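Local coordinates for putative acyl-CoA dehydrogenase (Burkholderia xenovorans, PDB 5JSC), which is a putative member of the acyl-CoA dehydrogenase family of flavoproteins and binds flavin-adenine dinucleotide, at residues T56-L70 against L98-Q112. Residues are numbered along the deposited sequence; the frame is centred on the assembly and turned at random.
With SO4 (sulfate ion), chain S.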
ATOM      1  N   THR C  56       3.518   4.252 -39.081  1.00 18.93           N
ATOM      2  CA  THR C  56       2.278   4.588 -38.395  1.00 19.72           C
ATOM      3  C   THR C  56       2.358   5.973 -37.765  1.00 18.88           C
ATOM      4  O   THR C  56       1.397   6.749 -37.838  1.00 18.62           O
ATOM      5  CB  THR C  56       1.946   3.521 -37.350  1.00 22.50           C
ATOM      6  OG1 THR C  56       1.728   2.266 -38.009  1.00 24.61           O
ATOM      7  CG2 THR C  56       0.690   3.900 -36.569  1.00 24.61           C
ATOM      8  N   CYS C  57       3.495   6.310 -37.149  1.00 17.51           N
ATOM      9  CA  CYS C  57       3.692   7.639 -36.552  0.54 18.13           C
ATOM     10  C   CYS C  57       3.578   8.723 -37.609  1.00 17.36           C
ATOM     11  O   CYS C  57       2.894   9.734 -37.427  1.00 16.37           O
ATOM     12  CB  CYS C  57       5.071   7.728 -35.871  0.54 17.55           C
ATOM     13  SG  CYS C  57       5.908   9.405 -35.831  0.54 18.66           S
ATOM     14  N   ARG C  58       4.266   8.520 -38.735  1.00 17.76           N
ATOM     15  CA  ARG C  58       4.222   9.502 -39.813  1.00 17.18           C
ATOM     16  C   ARG C  58       2.794   9.719 -40.298  1.00 17.30           C
ATOM     17  O   ARG C  58       2.362  10.862 -40.500  1.00 17.39           O
ATOM     18  CB  ARG C  58       5.110   9.056 -40.976  1.00 19.53           C
ATOM     19  CG  ARG C  58       6.607   9.109 -40.704  1.00 21.88           C
ATOM     20  CD  ARG C  58       7.371   8.690 -41.949  1.00 26.88           C
ATOM     21  NE  ARG C  58       8.758   9.143 -41.937  1.00 32.16           N
ATOM     22  CZ  ARG C  58       9.810   8.353 -41.768  1.00 35.74           C
ATOM     23  NH1 ARG C  58       9.647   7.048 -41.593  1.00 37.72           N
ATOM     24  NH2 ARG C  58      11.034   8.871 -41.784  1.00 35.42           N
ATOM     25  N   ARG C  59       2.046   8.629 -40.488  1.00 16.04           N
ATOM     26  CA  ARG C  59       0.672   8.743 -40.958  1.00 17.50           C
ATOM     27  C   ARG C  59      -0.195   9.462 -39.935  1.00 16.55           C
ATOM     28  O   ARG C  59      -1.000  10.331 -40.292  1.00 16.92           O
ATOM     29  CB  ARG C  59       0.128   7.348 -41.266  1.00 21.10           C
ATOM     30  CG  ARG C  59      -1.298   7.299 -41.750  1.00 27.15           C
ATOM     31  CD  ARG C  59      -1.638   5.904 -42.291  1.00 32.37           C
ATOM     32  NE  ARG C  59      -1.609   4.864 -41.261  1.00 38.30           N
ATOM     33  CZ  ARG C  59      -0.661   3.934 -41.137  1.00 42.36           C
ATOM     34  NH1 ARG C  59       0.362   3.893 -41.983  1.00 42.90           N
ATOM     35  NH2 ARG C  59      -0.737   3.034 -40.165  1.00 43.95           N
ATOM     36  N   LEU C  60      -0.025   9.130 -38.653  1.00 15.43           N
ATOM     37  CA  LEU C  60      -0.827   9.751 -37.604  1.00 15.50           C
ATOM     38  C   LEU C  60      -0.551  11.244 -37.499  1.00 15.14           C
ATOM     39  O   LEU C  60      -1.484  12.040 -37.331  1.00 15.60           O
ATOM     40  CB  LEU C  60      -0.568   9.055 -36.267  1.00 15.31           C
ATOM     41  CG  LEU C  60      -1.238   7.690 -36.118  1.00 17.08           C
ATOM     42  CD1 LEU C  60      -0.632   6.942 -34.942  1.00 18.03           C
ATOM     43  CD2 LEU C  60      -2.749   7.851 -35.937  1.00 20.57           C
ATOM     44  N   VAL C  61       0.720  11.648 -37.606  1.00 14.80           N
ATOM     45  CA  VAL C  61       1.046  13.076 -37.550  1.00 14.89           C
ATOM     46  C   VAL C  61       0.371  13.814 -38.700  1.00 15.26           C
ATOM     47  O   VAL C  61      -0.225  14.883 -38.507  1.00 14.69           O
ATOM     48  CB  VAL C  61       2.573  13.294 -37.552  1.00 13.63           C
ATOM     49  CG1 VAL C  61       2.904  14.778 -37.750  1.00 14.86           C
ATOM     50  CG2 VAL C  61       3.192  12.789 -36.247  1.00 15.16           C
ATOM     51  N   ARG C  62       0.449  13.252 -39.913  1.00 15.55           N
ATOM     52  CA  ARG C  62      -0.199  13.889 -41.054  0.54 16.63           C
ATOM     53  C   ARG C  62      -1.709  13.984 -40.858  1.00 16.65           C
ATOM     54  O   ARG C  62      -2.312  15.028 -41.151  1.00 17.51           O
ATOM     55  CB  ARG C  62       0.133  13.129 -42.339  0.54 20.41           C
ATOM     56  CG  ARG C  62       1.613  13.108 -42.679  0.54 24.89           C
ATOM     57  CD  ARG C  62       1.862  12.535 -44.071  0.54 28.74           C
ATOM     58  NE  ARG C  62       1.422  11.146 -44.197  0.54 32.54           N
ATOM     59  CZ  ARG C  62       2.239  10.098 -44.224  0.54 33.35           C
ATOM     60  NH1 ARG C  62       3.550  10.276 -44.137  0.54 34.47           N
ATOM     61  NH2 ARG C  62       1.748   8.871 -44.342  0.54 32.78           N
ATOM     62  N   GLU C  63      -2.338  12.908 -40.374  1.00 15.93           N
ATOM     63  CA  GLU C  63      -3.791  12.885 -40.225  1.00 16.95           C
ATOM     64  C   GLU C  63      -4.249  13.817 -39.114  1.00 16.32           C
ATOM     65  O   GLU C  63      -5.227  14.558 -39.275  1.00 17.61           O
ATOM     66  CB  GLU C  63      -4.268  11.462 -39.940  1.00 19.14           C
ATOM     67  CG  GLU C  63      -4.080  10.484 -41.080  1.00 23.24           C
ATOM     68  CD  GLU C  63      -4.492   9.077 -40.697  1.00 28.35           C
ATOM     69  OE1 GLU C  63      -4.754   8.835 -39.497  1.00 29.71           O
ATOM     70  OE2 GLU C  63      -4.551   8.213 -41.594  1.00 30.11           O
ATOM     71  N   LEU C  64      -3.586  13.755 -37.958  1.00 15.09           N
ATOM     72  CA  LEU C  64      -3.928  14.663 -36.871  1.00 13.76           C
ATOM     73  C   LEU C  64      -3.712  16.106 -37.296  1.00 13.31           C
ATOM     74  O   LEU C  64      -4.506  16.991 -36.952  1.00 14.81           O
ATOM     75  CB  LEU C  64      -3.094  14.336 -35.633  1.00 14.47           C
ATOM     76  CG  LEU C  64      -3.455  13.043 -34.897  1.00 16.15           C
ATOM     77  CD1 LEU C  64      -2.331  12.657 -33.955  1.00 17.28           C
ATOM     78  CD2 LEU C  64      -4.762  13.193 -34.137  1.00 16.08           C
ATOM     79  N   GLY C  65      -2.646  16.356 -38.059  1.00 14.10           N
ATOM     80  CA  GLY C  65      -2.389  17.704 -38.535  1.00 14.75           C
ATOM     81  C   GLY C  65      -3.483  18.206 -39.452  1.00 15.91           C
ATOM     82  O   GLY C  65      -3.983  19.322 -39.287  1.00 16.68           O
ATOM     83  N   ALA C  66      -3.884  17.376 -40.421  1.00 16.34           N
ATOM     84  CA  ALA C  66      -4.910  17.787 -41.372  1.00 18.37           C
ATOM     85  C   ALA C  66      -6.243  18.038 -40.684  1.00 17.99           C
ATOM     86  O   ALA C  66      -7.022  18.887 -41.134  1.00 20.76           O
ATOM     87  CB  ALA C  66      -5.066  16.729 -42.465  1.00 20.73           C
ATOM     88  N   ALA C  67      -6.522  17.318 -39.595  1.00 17.34           N
ATOM     89  CA  ALA C  67      -7.774  17.475 -38.867  1.00 17.60           C
ATOM     90  C   ALA C  67      -7.763  18.647 -37.894  1.00 18.22           C
ATOM     91  O   ALA C  67      -8.803  18.934 -37.289  1.00 20.24           O
ATOM     92  CB  ALA C  67      -8.108  16.186 -38.115  1.00 18.18           C
ATOM     93  N   GLY C  68      -6.627  19.328 -37.731  1.00 16.06           N
ATOM     94  CA  GLY C  68      -6.541  20.485 -36.869  1.00 15.53           C
ATOM     95  C   GLY C  68      -6.131  20.207 -35.438  1.00 14.99           C
ATOM     96  O   GLY C  68      -6.039  21.152 -34.642  1.00 16.01           O
ATOM     97  N   TRP C  69      -5.852  18.953 -35.083  1.00 14.08           N
ATOM     98  CA  TRP C  69      -5.637  18.646 -33.674  1.00 13.61           C
ATOM     99  C   TRP C  69      -4.244  19.013 -33.178  1.00 13.23           C
ATOM    100  O   TRP C  69      -4.055  19.126 -31.962  1.00 15.53           O
ATOM    101  CB  TRP C  69      -5.920  17.163 -33.411  1.00 13.27           C
ATOM    102  CG  TRP C  69      -7.358  16.821 -33.695  1.00 14.29           C
ATOM    103  CD1 TRP C  69      -7.823  15.905 -34.594  1.00 17.15           C
ATOM    104  CD2 TRP C  69      -8.521  17.419 -33.096  1.00 15.22           C
ATOM    105  NE1 TRP C  69      -9.199  15.891 -34.586  1.00 18.83           N
ATOM    106  CE2 TRP C  69      -9.651  16.811 -33.680  1.00 16.97           C
ATOM    107  CE3 TRP C  69      -8.713  18.410 -32.124  1.00 16.01           C
ATOM    108  CZ2 TRP C  69     -10.958  17.156 -33.323  1.00 16.31           C
ATOM    109  CZ3 TRP C  69     -10.014  18.751 -31.768  1.00 17.73           C
ATOM    110  CH2 TRP C  69     -11.118  18.128 -32.373  1.00 18.04           C
ATOM    111  N   LEU C  70      -3.275  19.217 -34.074  1.00 12.24           N
ATOM    112  CA  LEU C  70      -1.933  19.596 -33.645  1.00 12.13           C
ATOM    113  C   LEU C  70      -1.792  21.089 -33.372  1.00 11.79           C
ATOM    114  O   LEU C  70      -0.758  21.515 -32.845  1.00 13.80           O
ATOM    115  CB  LEU C  70      -0.905  19.162 -34.695  1.00 13.21           C
ATOM    116  CG  LEU C  70      -0.923  17.665 -35.036  1.00 11.89           C
ATOM    117  CD1 LEU C  70       0.158  17.346 -36.064  1.00 13.64           C
ATOM    118  CD2 LEU C  70      -0.755  16.782 -33.786  1.00 13.19           C
ATOM    119  N   LEU C  98      -6.980  10.450 -26.937  1.00  9.93           N
ATOM    120  CA  LEU C  98      -6.173   9.633 -27.837  1.00 11.28           C
ATOM    121  C   LEU C  98      -5.633   8.401 -27.123  1.00 10.74           C
ATOM    122  O   LEU C  98      -5.755   7.280 -27.627  1.00 11.93           O
ATOM    123  CB  LEU C  98      -5.032  10.460 -28.422  1.00 11.33           C
ATOM    124  CG  LEU C  98      -5.438  11.468 -29.496  1.00 11.66           C
ATOM    125  CD1 LEU C  98      -4.295  12.451 -29.731  1.00 13.83           C
ATOM    126  CD2 LEU C  98      -5.835  10.771 -30.791  1.00 13.71           C
ATOM    127  N   ALA C  99      -5.062   8.589 -25.928  1.00 10.36           N
ATOM    128  CA  ALA C  99      -4.503   7.457 -25.188  1.00 10.66           C
ATOM    129  C   ALA C  99      -5.572   6.423 -24.864  1.00 11.53           C
ATOM    130  O   ALA C  99      -5.299   5.212 -24.864  1.00 11.99           O
ATOM    131  CB  ALA C  99      -3.840   7.946 -23.902  1.00 12.02           C
ATOM    132  N   LYS C 100      -6.800   6.879 -24.587  1.00 11.03           N
ATOM    133  CA  LYS C 100      -7.896   5.963 -24.296  1.00 10.63           C
ATOM    134  C   LYS C 100      -8.184   5.025 -25.466  1.00 10.78           C
ATOM    135  O   LYS C 100      -8.753   3.946 -25.262  1.00 13.82           O
ATOM    136  CB  LYS C 100      -9.147   6.773 -23.928  1.00 13.15           C
ATOM    137  CG  LYS C 100     -10.333   5.943 -23.451  1.00 16.04           C
ATOM    138  CD  LYS C 100     -11.413   6.817 -22.829  1.00 18.04           C
ATOM    139  CE  LYS C 100     -12.000   7.787 -23.831  1.00 22.25           C
ATOM    140  NZ  LYS C 100     -13.075   8.627 -23.216  1.00 24.16           N
ATOM    141  N   HIS C 101      -7.795   5.402 -26.683  1.00 11.65           N
ATOM    142  CA  HIS C 101      -7.989   4.581 -27.870  1.00 13.31           C
ATOM    143  C   HIS C 101      -6.710   3.968 -28.415  1.00 13.77           C
ATOM    144  O   HIS C 101      -6.756   2.846 -28.938  1.00 16.47           O
ATOM    145  CB  HIS C 101      -8.627   5.407 -28.992  1.00 14.40           C
ATOM    146  CG  HIS C 101     -10.030   5.844 -28.712  1.00 16.49           C
ATOM    147  ND1 HIS C 101     -11.125   5.155 -29.185  1.00 19.30           N
ATOM    148  CD2 HIS C 101     -10.519   6.911 -28.036  1.00 16.15           C
ATOM    149  CE1 HIS C 101     -12.230   5.774 -28.805  1.00 19.92           C
ATOM    150  NE2 HIS C 101     -11.890   6.840 -28.103  1.00 17.60           N
ATOM    151  N   SER C 102      -5.578   4.672 -28.324  1.00 13.92           N
ATOM    152  CA  SER C 102      -4.365   4.264 -29.035  1.00 14.45           C
ATOM    153  C   SER C 102      -3.148   4.934 -28.424  1.00 13.32           C
ATOM    154  O   SER C 102      -3.039   6.167 -28.453  1.00 14.74           O
ATOM    155  CB  SER C 102      -4.454   4.627 -30.511  1.00 15.89           C
ATOM    156  OG  SER C 102      -3.181   4.510 -31.125  1.00 17.52           O
ATOM    157  N   GLY C 103      -2.213   4.132 -27.914  1.00 14.13           N
ATOM    158  CA  GLY C 103      -0.957   4.704 -27.455  1.00 13.75           C
ATOM    159  C   GLY C 103      -0.147   5.333 -28.572  1.00 13.44           C
ATOM    160  O   GLY C 103       0.571   6.306 -28.343  1.00 13.05           O
ATOM    161  N   LEU C 104      -0.248   4.791 -29.791  1.00 14.30           N
ATOM    162  CA  LEU C 104       0.485   5.358 -30.922  1.00 14.59           C
ATOM    163  C   LEU C 104      -0.030   6.751 -31.267  1.00 13.34           C
ATOM    164  O   LEU C 104       0.758   7.673 -31.519  1.00 13.29           O
ATOM    165  CB  LEU C 104       0.372   4.441 -32.141  1.00 19.81           C
ATOM    166  CG  LEU C 104       0.887   3.005 -32.003  1.00 26.26           C
ATOM    167  CD1 LEU C 104       0.371   2.135 -33.141  1.00 28.69           C
ATOM    168  CD2 LEU C 104       2.391   2.992 -31.973  1.00 30.58           C
ATOM    169  N   ALA C 105      -1.353   6.913 -31.312  1.00 13.25           N
ATOM    170  CA  ALA C 105      -1.928   8.216 -31.644  1.00 12.95           C
ATOM    171  C   ALA C 105      -1.621   9.247 -30.565  1.00 12.31           C
ATOM    172  O   ALA C 105      -1.311  10.408 -30.870  1.00 12.19           O
ATOM    173  CB  ALA C 105      -3.436   8.079 -31.846  1.00 14.79           C
ATOM    174  N   ASP C 106      -1.701   8.847 -29.296  1.00 12.00           N
ATOM    175  CA  ASP C 106      -1.317   9.749 -28.215  1.00 11.75           C
ATOM    176  C   ASP C 106       0.132  10.197 -28.361  1.00 11.61           C
ATOM    177  O   ASP C 106       0.441  11.392 -28.249  1.00 12.27           O
ATOM    178  CB  ASP C 106      -1.516   9.075 -26.861  1.00 11.63           C
ATOM    179  CG  ASP C 106      -0.856   9.859 -25.746  1.00 13.86           C
ATOM    180  OD1 ASP C 106      -1.347  10.968 -25.461  1.00 14.53           O
ATOM    181  OD2 ASP C 106       0.161   9.388 -25.175  1.00 15.25           O
ATOM    182  N   PHE C 107       1.035   9.238 -28.606  1.00 11.13           N
ATOM    183  CA  PHE C 107       2.456   9.537 -28.762  1.00 11.40           C
ATOM    184  C   PHE C 107       2.688  10.545 -29.883  1.00 11.63           C
ATOM    185  O   PHE C 107       3.463  11.497 -29.729  1.00 12.42           O
ATOM    186  CB  PHE C 107       3.200   8.224 -29.042  1.00 13.10           C
ATOM    187  CG  PHE C 107       4.690   8.356 -29.144  1.00 17.64           C
ATOM    188  CD1 PHE C 107       5.295   8.598 -30.366  1.00 20.95           C
ATOM    189  CD2 PHE C 107       5.492   8.177 -28.025  1.00 21.13           C
ATOM    190  CE1 PHE C 107       6.670   8.698 -30.467  1.00 23.66           C
ATOM    191  CE2 PHE C 107       6.878   8.269 -28.121  1.00 23.00           C
ATOM    192  CZ  PHE C 107       7.457   8.528 -29.350  1.00 23.39           C
ATOM    193  N   ALA C 108       2.013  10.354 -31.016  1.00 11.48           N
ATOM    194  CA  ALA C 108       2.202  11.240 -32.157  1.00 11.02           C
ATOM    195  C   ALA C 108       1.804  12.669 -31.813  1.00 10.07           C
ATOM    196  O   ALA C 108       2.540  13.618 -32.104  1.00 12.03           O
ATOM    197  CB  ALA C 108       1.396  10.724 -33.346  1.00 12.13           C
ATOM    198  N   LEU C 109       0.633  12.851 -31.198  1.00 10.97           N
ATOM    199  CA  LEU C 109       0.221  14.208 -30.851  1.00 11.70           C
ATOM    200  C   LEU C 109       1.128  14.792 -29.777  1.00 10.93           C
ATOM    201  O   LEU C 109       1.537  15.958 -29.862  1.00 11.36           O
ATOM    202  CB  LEU C 109      -1.234  14.225 -30.396  1.00 12.02           C
ATOM    203  CG  LEU C 109      -1.769  15.642 -30.118  1.00 11.32           C
ATOM    204  CD1 LEU C 109      -3.164  15.883 -30.724  1.00 13.17           C
ATOM    205  CD2 LEU C 109      -1.809  15.922 -28.626  1.00 12.79           C
ATOM    206  N   ALA C 110       1.457  13.989 -28.766  1.00 11.06           N
ATOM    207  CA  ALA C 110       2.281  14.461 -27.657  1.00 10.89           C
ATOM    208  C   ALA C 110       3.597  15.041 -28.151  1.00 10.11           C
ATOM    209  O   ALA C 110       4.036  16.101 -27.683  1.00 11.44           O
ATOM    210  CB  ALA C 110       2.546  13.311 -26.687  1.00 12.75           C
ATOM    211  N   MET C 111       4.259  14.346 -29.077  1.00 10.85           N
ATOM    212  CA  MET C 111       5.585  14.788 -29.486  1.00 11.77           C
ATOM    213  C   MET C 111       5.548  16.023 -30.369  1.00 11.20           C
ATOM    214  O   MET C 111       6.531  16.767 -30.400  1.00 11.72           O
ATOM    215  CB  MET C 111       6.331  13.663 -30.200  1.00 13.00           C
ATOM    216  CG  MET C 111       6.732  12.538 -29.258  1.00 13.74           C
ATOM    217  SD  MET C 111       7.564  13.116 -27.762  1.00 15.28           S
ATOM    218  CE  MET C 111       8.864  14.156 -28.453  1.00 17.26           C
ATOM    219  N   GLN C 112       4.441  16.271 -31.071  1.00 10.93           N
ATOM    220  CA  GLN C 112       4.317  17.544 -31.767  1.00 11.22           C
ATOM    221  C   GLN C 112       4.253  18.702 -30.784  1.00 12.20           C
ATOM    222  O   GLN C 112       4.680  19.811 -31.113  1.00 15.60           O
ATOM    223  CB  GLN C 112       3.084  17.534 -32.667  1.00 11.12           C
ATOM    224  CG  GLN C 112       3.162  16.519 -33.800  1.00 11.29           C
ATOM    225  CD  GLN C 112       4.364  16.746 -34.692  1.00 11.89           C
ATOM    226  OE1 GLN C 112       5.378  16.059 -34.564  1.00 12.10           O
ATOM    227  NE2 GLN C 112       4.261  17.717 -35.608  1.00 12.73           N
TER
HETATM  228  S   SO4 S 507      -2.115   1.038 -29.948  0.72 61.32           S
HETATM  229  O1  SO4 S 507      -3.277   0.543 -30.683  0.72 61.44           O
HETATM  230  O2  SO4 S 507      -1.715   2.323 -30.506  0.72 60.62           O
HETATM  231  O3  SO4 S 507      -1.018   0.081 -30.065  0.72 61.41           O
HETATM  232  O4  SO4 S 507      -2.462   1.222 -28.540  0.72 61.04           O
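Leu-64 fits as a knob into a hole formed by Leu-98, Ala-105, Ala-108 and Leu-109. Its CD1 lies 4.0 Å from Leu-109 CB, the two side chains being roughly perpendicular, while CD2 reaches toward Leu-98. One turn earlier, Leu-60 lays CB against the Ala-108 methyl (CB to CB, 3.9 Å) and pushes CD1 onto the backbone between Leu-104 and Ala-105, 3.7 Å from Ala-105 N. Small alanines suit this side of helix 103-112, since they let the leucines approach its backbone; the axes of segments 56-66 and 103-112 approach to 9.0 Å and cross at -66°. Val-61 divides its methyls, CG2 against the Ala-108 methyl and CG1 against the Gln-112 amide. Thr-56 turns its methyl to Leu-104 CD1; the side chain of Leu-104 is about 11 Å from a bound FAD.

A Schellman motif, with Gly-68 taking the positive phi (92°), ends the first helix, and Leu-70 just beyond it packs on the interface. Leu-70 and Leu-109 lie antiparallel alongside each other, and with CG anti to its backbone N (chi1 -176°) Leu-109 carries CD1 to within 3.6 Å of Trp-69 O.

No hydrogen bond crosses between the segments; the Thr-56 hydroxyl bonds back to Asp-52 O. Gln-112 offers its aliphatic CG to Leu-70, whereas its buried NE2 donates to Ala-140 O and Val-135 O, and OE1 accepts from Ala-142 N. Ser-102 N-caps helix 103-112, its OG accepting from Ala-105 N at 3.0 Å and donating to a sulfate, probably from the crystallisation liquor, which Gly-103 N and Leu-104 N also bind at the helix start.

The contact thus joins helix 53-66 to helix 103-122 within the helical N-terminal domain of the acyl-CoA dehydrogenase fold.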